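Acetylserotonin O-methyltransferase (Homo sapiens, PDB 4A6D) catalyses transfer of the methyl group of S-adenosyl-L-methionine to N-acetylserotonin, forming melatonin in the last step of its synthesis. Local coordinates at residues M105-G110 with R153-Q158; L285-E288 with G292-L295; F331-T334 with Y338-I341. All coordinates share one frame; numbering follows the deposited sequence. Where two conformers were deposited one is given.

Interaction 1: M105-G110 with R153-Q158; sequences MLKYMG and RLQFMQ. With SO4 (sulfate ion), chain F.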
loop_
_atom_site.group_PDB
_atom_site.type_symbol
_atom_site.label_atom_id
_atom_site.label_comp_id
_atom_site.label_asym_id
_atom_site.label_seq_id
_atom_site.Cartn_x
_atom_site.Cartn_y
_atom_site.Cartn_z
ATOM N N MET A 105 13.819 8.528 0.424
ATOM C CA MET A 105 13.370 7.395 -0.382
ATOM C C MET A 105 11.889 7.149 -0.106
ATOM O O MET A 105 11.125 6.948 -1.051
ATOM C CB MET A 105 14.216 6.131 -0.104
ATOM C CG MET A 105 13.869 4.951 -1.009
ATOM S SD MET A 105 14.111 5.313 -2.764
ATOM C CE MET A 105 12.956 4.202 -3.500
ATOM N N LEU A 106 11.480 7.199 1.181
ATOM C CA LEU A 106 10.099 7.012 1.612
ATOM C C LEU A 106 9.183 8.071 1.008
ATOM O O LEU A 106 8.200 7.712 0.366
ATOM C CB LEU A 106 10.009 6.956 3.131
ATOM C CG LEU A 106 10.701 5.763 3.783
ATOM C CD1 LEU A 106 10.526 5.805 5.265
ATOM C CD2 LEU A 106 10.174 4.453 3.245
ATOM N N LYS A 107 9.592 9.350 1.078
ATOM C CA LYS A 107 8.896 10.470 0.454
ATOM C C LYS A 107 8.829 10.251 -1.070
ATOM O O LYS A 107 7.784 10.495 -1.658
ATOM C CB LYS A 107 9.626 11.779 0.759
ATOM C CG LYS A 107 9.492 12.271 2.192
ATOM C CD LYS A 107 10.501 13.378 2.433
ATOM C CE LYS A 107 10.291 14.075 3.742
ATOM N NZ LYS A 107 11.167 15.263 3.850
ATOM N N TYR A 108 9.914 9.746 -1.701
ATOM C CA TYR A 108 9.916 9.484 -3.147
ATOM C C TYR A 108 8.946 8.360 -3.526
ATOM O O TYR A 108 8.229 8.506 -4.514
ATOM C CB TYR A 108 11.335 9.207 -3.681
ATOM C CG TYR A 108 11.380 8.883 -5.160
ATOM C CD1 TYR A 108 11.462 9.895 -6.115
ATOM C CD2 TYR A 108 11.327 7.564 -5.608
ATOM C CE1 TYR A 108 11.512 9.601 -7.479
ATOM C CE2 TYR A 108 11.373 7.258 -6.970
ATOM C CZ TYR A 108 11.462 8.279 -7.901
ATOM O OH TYR A 108 11.485 7.977 -9.242
ATOM N N MET A 109 8.964 7.226 -2.771
ATOM C CA MET A 109 8.051 6.079 -2.967
ATOM C C MET A 109 6.578 6.580 -2.862
ATOM O O MET A 109 5.722 6.221 -3.678
ATOM C CB MET A 109 8.282 4.984 -1.900
ATOM C CG MET A 109 9.551 4.184 -2.074
ATOM S SD MET A 109 9.491 2.703 -1.031
ATOM C CE MET A 109 11.092 2.397 -0.839
ATOM N N GLY A 110 6.344 7.455 -1.890
ATOM C CA GLY A 110 5.043 8.050 -1.641
ATOM C C GLY A 110 4.540 8.950 -2.740
ATOM O O GLY A 110 3.378 8.853 -3.119
ATOM N N ARG A 153 14.661 15.999 -9.586
ATOM C CA ARG A 153 15.963 15.356 -9.792
ATOM C C ARG A 153 16.748 15.335 -8.469
ATOM O O ARG A 153 17.337 14.305 -8.145
ATOM C CB ARG A 153 16.754 16.056 -10.876
ATOM C CG ARG A 153 18.057 15.344 -11.238
ATOM C CD ARG A 153 19.001 16.253 -11.975
ATOM N NE ARG A 153 18.402 16.783 -13.198
ATOM C CZ ARG A 153 18.027 18.047 -13.364
ATOM N NH1 ARG A 153 18.168 18.922 -12.375
ATOM N NH2 ARG A 153 17.508 18.445 -14.514
ATOM N N LEU A 154 16.713 16.451 -7.688
ATOM C CA LEU A 154 17.334 16.534 -6.361
ATOM C C LEU A 154 16.709 15.476 -5.437
ATOM O O LEU A 154 17.457 14.733 -4.797
ATOM C CB LEU A 154 17.210 17.945 -5.738
ATOM C CG LEU A 154 17.796 18.139 -4.317
ATOM C CD1 LEU A 154 19.281 17.741 -4.244
ATOM C CD2 LEU A 154 17.618 19.560 -3.846
ATOM N N GLN A 155 15.365 15.353 -5.434
ATOM C CA GLN A 155 14.653 14.359 -4.625
ATOM C C GLN A 155 15.044 12.922 -5.007
ATOM O O GLN A 155 15.361 12.138 -4.109
ATOM C CB GLN A 155 13.114 14.602 -4.609
ATOM C CG GLN A 155 12.250 13.438 -4.080
ATOM C CD GLN A 155 12.141 13.321 -2.566
ATOM O OE1 GLN A 155 11.063 13.519 -1.984
ATOM N NE2 GLN A 155 13.216 12.899 -1.897
ATOM N N PHE A 156 15.067 12.592 -6.317
ATOM C CA PHE A 156 15.472 11.261 -6.792
ATOM C C PHE A 156 16.887 10.928 -6.271
ATOM O O PHE A 156 17.104 9.860 -5.688
ATOM C CB PHE A 156 15.430 11.183 -8.336
ATOM C CG PHE A 156 15.766 9.821 -8.905
ATOM C CD1 PHE A 156 14.800 8.826 -8.989
ATOM C CD2 PHE A 156 17.065 9.523 -9.330
ATOM C CE1 PHE A 156 15.117 7.555 -9.497
ATOM C CE2 PHE A 156 17.391 8.248 -9.837
ATOM C CZ PHE A 156 16.412 7.275 -9.930
ATOM N N MET A 157 17.826 11.876 -6.459
ATOM C CA MET A 157 19.232 11.781 -6.060
ATOM C C MET A 157 19.425 11.621 -4.565
ATOM O O MET A 157 20.282 10.838 -4.144
ATOM C CB MET A 157 19.991 13.004 -6.559
ATOM C CG MET A 157 20.310 12.941 -8.034
ATOM S SD MET A 157 21.126 14.439 -8.615
ATOM C CE MET A 157 22.687 14.348 -7.682
ATOM N N GLN A 158 18.616 12.356 -3.758
ATOM C CA GLN A 158 18.672 12.293 -2.302
ATOM C C GLN A 158 18.121 10.942 -1.860
ATOM O O GLN A 158 18.634 10.355 -0.909
ATOM C CB GLN A 158 17.817 13.400 -1.676
ATOM C CG GLN A 158 18.335 14.837 -1.775
ATOM C CD GLN A 158 17.238 15.813 -1.362
ATOM O OE1 GLN A 158 16.095 15.755 -1.839
ATOM N NE2 GLN A 158 17.546 16.716 -0.442
HETATM S S SO4 F . 11.724 17.147 0.553
HETATM O O1 SO4 F . 10.454 17.084 1.300
HETATM O O2 SO4 F . 11.438 17.329 -0.872
HETATM O O3 SO4 F . 12.515 18.273 1.045
HETATM O O4 SO4 F . 12.496 15.899 0.744
#
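An aromatic pair, Y108 with F156, joins helix 103-117 to helix 150-161 beside the S-adenosylmethionine and substrate pockets. The axes of segments 105-110 and 153-158 come within 9.1 Å at a signed crossing angle of -125°. F156 turns its edge toward the face of Y108 in an offset edge-to-face stack, with centroids 5.5 Å apart and planes at 73°. Its CD1 lies 3.4 Å from Y108 OH. Both rings leave their backbones with CG opposite N (chi1 178° for Y108), which brings them together in the gap between the helices. Q155 CG lies at the edge of the Y108 ring, and the bend beyond it at chi2 sets OE1 3.6 Å from K107 CB. Extended beyond CG, K107 reaches a sulfate, probably from the crystallisation liquor; NZ donates to sulfate O1 at 3.2 Å and weakly to O4. Replacing K107 by an alanine would probably leave this sulfate without its ammonium partner. F156 also meets the ring of Y147, a cofactor-binding residue, while Y108 touches the substrate-binding Q306. No hydrogen bond or salt bridge joins the segments; aromatic and aliphatic contacts do, while K107 directs its charge to the sulfate.

Interaction 2: L285-E288 with G292-L295; sequences LLDE and GPLL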
loop_
_atom_site.group_PDB
_atom_site.type_symbol
_atom_site.label_atom_id
_atom_site.label_comp_id
_atom_site.label_asym_id
_atom_site.label_seq_id
_atom_site.Cartn_x
_atom_site.Cartn_y
_atom_site.Cartn_z
ATOM N N LEU A 285 19.600 -9.605 -6.258
ATOM C CA LEU A 285 19.542 -10.844 -7.017
ATOM C C LEU A 285 18.271 -11.626 -6.803
ATOM O O LEU A 285 17.842 -11.824 -5.668
ATOM C CB LEU A 285 20.786 -11.726 -6.734
ATOM C CG LEU A 285 22.144 -11.179 -7.203
ATOM C CD1 LEU A 285 23.286 -12.069 -6.717
ATOM C CD2 LEU A 285 22.196 -11.045 -8.712
ATOM N N LEU A 286 17.667 -12.069 -7.906
ATOM C CA LEU A 286 16.468 -12.898 -7.853
ATOM C C LEU A 286 16.886 -14.343 -7.637
ATOM O O LEU A 286 17.891 -14.765 -8.212
ATOM C CB LEU A 286 15.692 -12.805 -9.180
ATOM C CG LEU A 286 14.482 -11.908 -9.239
ATOM C CD1 LEU A 286 13.819 -12.068 -10.564
ATOM C CD2 LEU A 286 13.450 -12.231 -8.150
ATOM N N ASP A 287 16.112 -15.131 -6.858
ATOM C CA ASP A 287 16.455 -16.562 -6.694
ATOM C C ASP A 287 16.386 -17.168 -8.115
ATOM O O ASP A 287 15.599 -16.687 -8.931
ATOM C CB ASP A 287 15.417 -17.304 -5.792
ATOM C CG ASP A 287 15.339 -16.943 -4.301
ATOM O OD1 ASP A 287 16.279 -16.305 -3.793
ATOM O OD2 ASP A 287 14.310 -17.312 -3.637
ATOM N N GLU A 288 17.146 -18.219 -8.395
ATOM C CA GLU A 288 17.111 -18.878 -9.703
ATOM C C GLU A 288 15.731 -19.278 -10.262
ATOM O O GLU A 288 15.551 -19.255 -11.480
ATOM C CB GLU A 288 18.090 -20.042 -9.760
ATOM C CG GLU A 288 19.546 -19.610 -9.906
ATOM C CD GLU A 288 19.937 -18.879 -11.171
ATOM O OE1 GLU A 288 19.189 -18.954 -12.174
ATOM O OE2 GLU A 288 21.012 -18.240 -11.159
ATOM N N GLY A 292 11.514 -15.585 -5.597
ATOM C CA GLY A 292 11.914 -14.931 -4.364
ATOM C C GLY A 292 13.255 -14.256 -4.529
ATOM O O GLY A 292 13.955 -14.499 -5.511
ATOM N N PRO A 293 13.690 -13.441 -3.559
ATOM C CA PRO A 293 12.952 -13.035 -2.341
ATOM C C PRO A 293 11.764 -12.158 -2.738
ATOM O O PRO A 293 11.785 -11.531 -3.811
ATOM C CB PRO A 293 14.000 -12.237 -1.545
ATOM C CG PRO A 293 15.391 -12.556 -2.230
ATOM C CD PRO A 293 15.037 -12.827 -3.649
ATOM N N LEU A 294 10.712 -12.119 -1.888
ATOM C CA LEU A 294 9.515 -11.347 -2.155
ATOM C C LEU A 294 9.813 -9.877 -2.483
ATOM O O LEU A 294 9.284 -9.346 -3.468
ATOM C CB LEU A 294 8.527 -11.495 -0.987
ATOM C CG LEU A 294 7.255 -10.610 -0.975
ATOM C CD1 LEU A 294 6.473 -10.704 -2.283
ATOM C CD2 LEU A 294 6.388 -10.994 0.203
ATOM N N LEU A 295 10.667 -9.232 -1.673
ATOM C CA LEU A 295 11.017 -7.829 -1.867
ATOM C C LEU A 295 11.639 -7.620 -3.273
ATOM O O LEU A 295 11.314 -6.643 -3.919
ATOM C CB LEU A 295 11.951 -7.361 -0.718
ATOM C CG LEU A 295 12.367 -5.871 -0.733
ATOM C CD1 LEU A 295 12.630 -5.370 0.661
ATOM C CD2 LEU A 295 13.635 -5.679 -1.530
#
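G292, D287 and P293 carry most of the contact across the connection between strand 278-283 and helix 294-305, a strand-to-helix link in the Rossmann-like methyltransferase domain. The loop folds back so that D287 and G292 have CA atoms 5.4 Å apart, and one backbone bond closes it: D287 N donates to G292 O at 2.6 Å. The N-H...O angle of 166° makes this bond nearly straight.

The carboxylate of D287 overhangs the same peptide. With CG opposite its own carbonyl carbon (chi1 -68°), D287 places CG 3.1 Å from G292 O, but both carboxylate oxygens are acceptors facing another acceptor and make no hydrogen bond to it. A weak, long ion pair from OD1 to K333 gives the charge a partner outside the loop. L286 approaches the glycine carbonyl too, through its CD2 methyl.

The G292-P293 peptide is cis. P293 occupies the N-cap position of helix 294-305, and its ring touches K333 as well as this loop. Beyond it, L294 and L295 on the helix pack against L70 and N17 of the second subunit. Within the loop the proline ring meets the incoming chain through CD, which lies 3.6 Å from L285 O and 3.7 Å from D287 OD1.

Interaction 3: F331-T334 with Y338-I341; sequences FKKT and YDAI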
loop_
_atom_site.group_PDB
_atom_site.type_symbol
_atom_site.label_atom_id
_atom_site.label_comp_id
_atom_site.label_asym_id
_atom_site.label_seq_id
_atom_site.Cartn_x
_atom_site.Cartn_y
_atom_site.Cartn_z
ATOM N N PHE A 331 29.397 -14.122 -7.780
ATOM C CA PHE A 331 28.387 -13.289 -7.135
ATOM C C PHE A 331 28.464 -13.602 -5.645
ATOM O O PHE A 331 28.953 -14.671 -5.273
ATOM C CB PHE A 331 26.973 -13.542 -7.697
ATOM C CG PHE A 331 26.320 -14.849 -7.296
ATOM C CD1 PHE A 331 26.515 -16.003 -8.046
ATOM C CD2 PHE A 331 25.471 -14.914 -6.189
ATOM C CE1 PHE A 331 25.862 -17.198 -7.704
ATOM C CE2 PHE A 331 24.851 -16.119 -5.825
ATOM C CZ PHE A 331 25.041 -17.249 -6.590
ATOM N N LYS A 332 28.036 -12.666 -4.802
ATOM C CA LYS A 332 28.032 -12.865 -3.361
ATOM C C LYS A 332 26.698 -12.374 -2.848
ATOM O O LYS A 332 26.336 -11.219 -3.126
ATOM C CB LYS A 332 29.193 -12.117 -2.677
ATOM C CG LYS A 332 30.607 -12.625 -3.024
ATOM C CD LYS A 332 31.076 -13.824 -2.182
ATOM C CE LYS A 332 32.269 -14.555 -2.765
ATOM N NZ LYS A 332 33.538 -13.812 -2.557
ATOM N N LYS A 333 25.929 -13.267 -2.194
ATOM C CA LYS A 333 24.643 -12.907 -1.584
ATOM C C LYS A 333 24.987 -12.371 -0.193
ATOM O O LYS A 333 25.532 -13.111 0.633
ATOM C CB LYS A 333 23.630 -14.086 -1.548
ATOM C CG LYS A 333 22.692 -14.071 -2.774
ATOM C CD LYS A 333 21.250 -14.508 -2.446
ATOM C CE LYS A 333 20.242 -14.049 -3.492
ATOM N NZ LYS A 333 18.826 -13.999 -2.997
ATOM N N THR A 334 24.766 -11.058 0.015
ATOM C CA THR A 334 25.120 -10.314 1.237
ATOM C C THR A 334 24.207 -10.538 2.437
ATOM O O THR A 334 24.600 -10.219 3.570
ATOM C CB THR A 334 25.146 -8.800 0.953
ATOM O OG1 THR A 334 23.844 -8.399 0.520
ATOM C CG2 THR A 334 26.251 -8.386 -0.053
ATOM N N TYR A 338 20.777 -5.459 -1.507
ATOM C CA TYR A 338 21.731 -5.466 -2.610
ATOM C C TYR A 338 22.881 -6.435 -2.480
ATOM O O TYR A 338 23.511 -6.558 -1.419
ATOM C CB TYR A 338 22.144 -4.049 -3.027
ATOM C CG TYR A 338 20.943 -3.267 -3.482
ATOM C CD1 TYR A 338 20.406 -3.459 -4.753
ATOM C CD2 TYR A 338 20.226 -2.468 -2.586
ATOM C CE1 TYR A 338 19.216 -2.832 -5.138
ATOM C CE2 TYR A 338 19.081 -1.779 -2.987
ATOM C CZ TYR A 338 18.567 -1.982 -4.256
ATOM O OH TYR A 338 17.406 -1.349 -4.632
ATOM N N ASP A 339 23.100 -7.174 -3.569
ATOM C CA ASP A 339 24.170 -8.164 -3.671
ATOM C C ASP A 339 25.266 -7.643 -4.588
ATOM O O ASP A 339 25.114 -6.577 -5.198
ATOM C CB ASP A 339 23.603 -9.523 -4.144
ATOM C CG ASP A 339 22.456 -10.037 -3.286
ATOM O OD1 ASP A 339 22.705 -10.387 -2.100
ATOM O OD2 ASP A 339 21.315 -10.115 -3.805
ATOM N N ALA A 340 26.351 -8.380 -4.706
ATOM C CA ALA A 340 27.476 -7.962 -5.569
ATOM C C ALA A 340 27.869 -9.052 -6.533
ATOM O O ALA A 340 27.938 -10.221 -6.153
ATOM C CB ALA A 340 28.674 -7.598 -4.708
ATOM N N ILE A 341 28.125 -8.666 -7.776
ATOM C CA ILE A 341 28.653 -9.521 -8.852
ATOM C C ILE A 341 29.947 -8.885 -9.338
ATOM O O ILE A 341 29.965 -7.682 -9.633
ATOM C CB ILE A 341 27.684 -9.630 -10.065
ATOM C CG1 ILE A 341 26.452 -10.455 -9.722
ATOM C CG2 ILE A 341 28.421 -10.187 -11.323
ATOM C CD1 ILE A 341 25.363 -10.183 -10.591
HETATM O O HOH W 1 18.865 -10.953 -3.151
#
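K332 and A340 exchange both backbone hydrogen bonds of an antiparallel hydrogen-bonded pair: K332 N donates to A340 O at 2.8 Å, and A340 N to K332 O at 3.2 Å. The second is the straighter, with an N-H...O angle of 174°. F331 and I341 form the adjacent non-hydrogen-bonded pair, where F331 CA makes a CA-H...O contact with A340 O.

An apolar side-chain contact lies on the face bearing F331 and I341, where F331 CB meets I341 CG1 at 3.7 Å. The F331 ring packs on L285 and P314 instead. These pairs belong to the beta hairpin of strands 329-332 and 339-344, at one margin of the mixed sheet of the methyltransferase domain; strand 329-332 is outermost within the chain, and strand 339-344 lies between it and strand 278-283, antiparallel to both.

Side-chain hydrogen bonds take over toward the turn. D339 OD1 accepts from T334 N through its anti lone pair, at 3.0 Å. T334 OG1, placed between its backbone N and carbonyl carbon (chi1 61°), donates to Y338 O at 2.7 Å from 38° above the carbonyl plane.

Charge is linked through solvent. K333 NZ and D339 OD2 stand 4.7 Å apart with one water between them, accepting from NZ and donating to OD2.

Overall arrangement
Along the chain the three contacts follow in series, each closing before the next opens. Interaction 1 joins two helices near the substrate and cofactor pockets, with its centre 24 Å from that of interaction 2 and 25 Å from that of interaction 3. The latter two, with centres 12 Å apart, touch directly at the edge of the mixed sheet: L285 N lies 3.0 Å from D339 OD2, a probable hydrogen bond, and L285 CD1 packs on F331 CD2. The loop following strand 278-283 is thereby tied to the hairpin of 329-332 and 339-344. Interactions 1 and 2 both also reach the second subunit, so each sits near the homodimer interface.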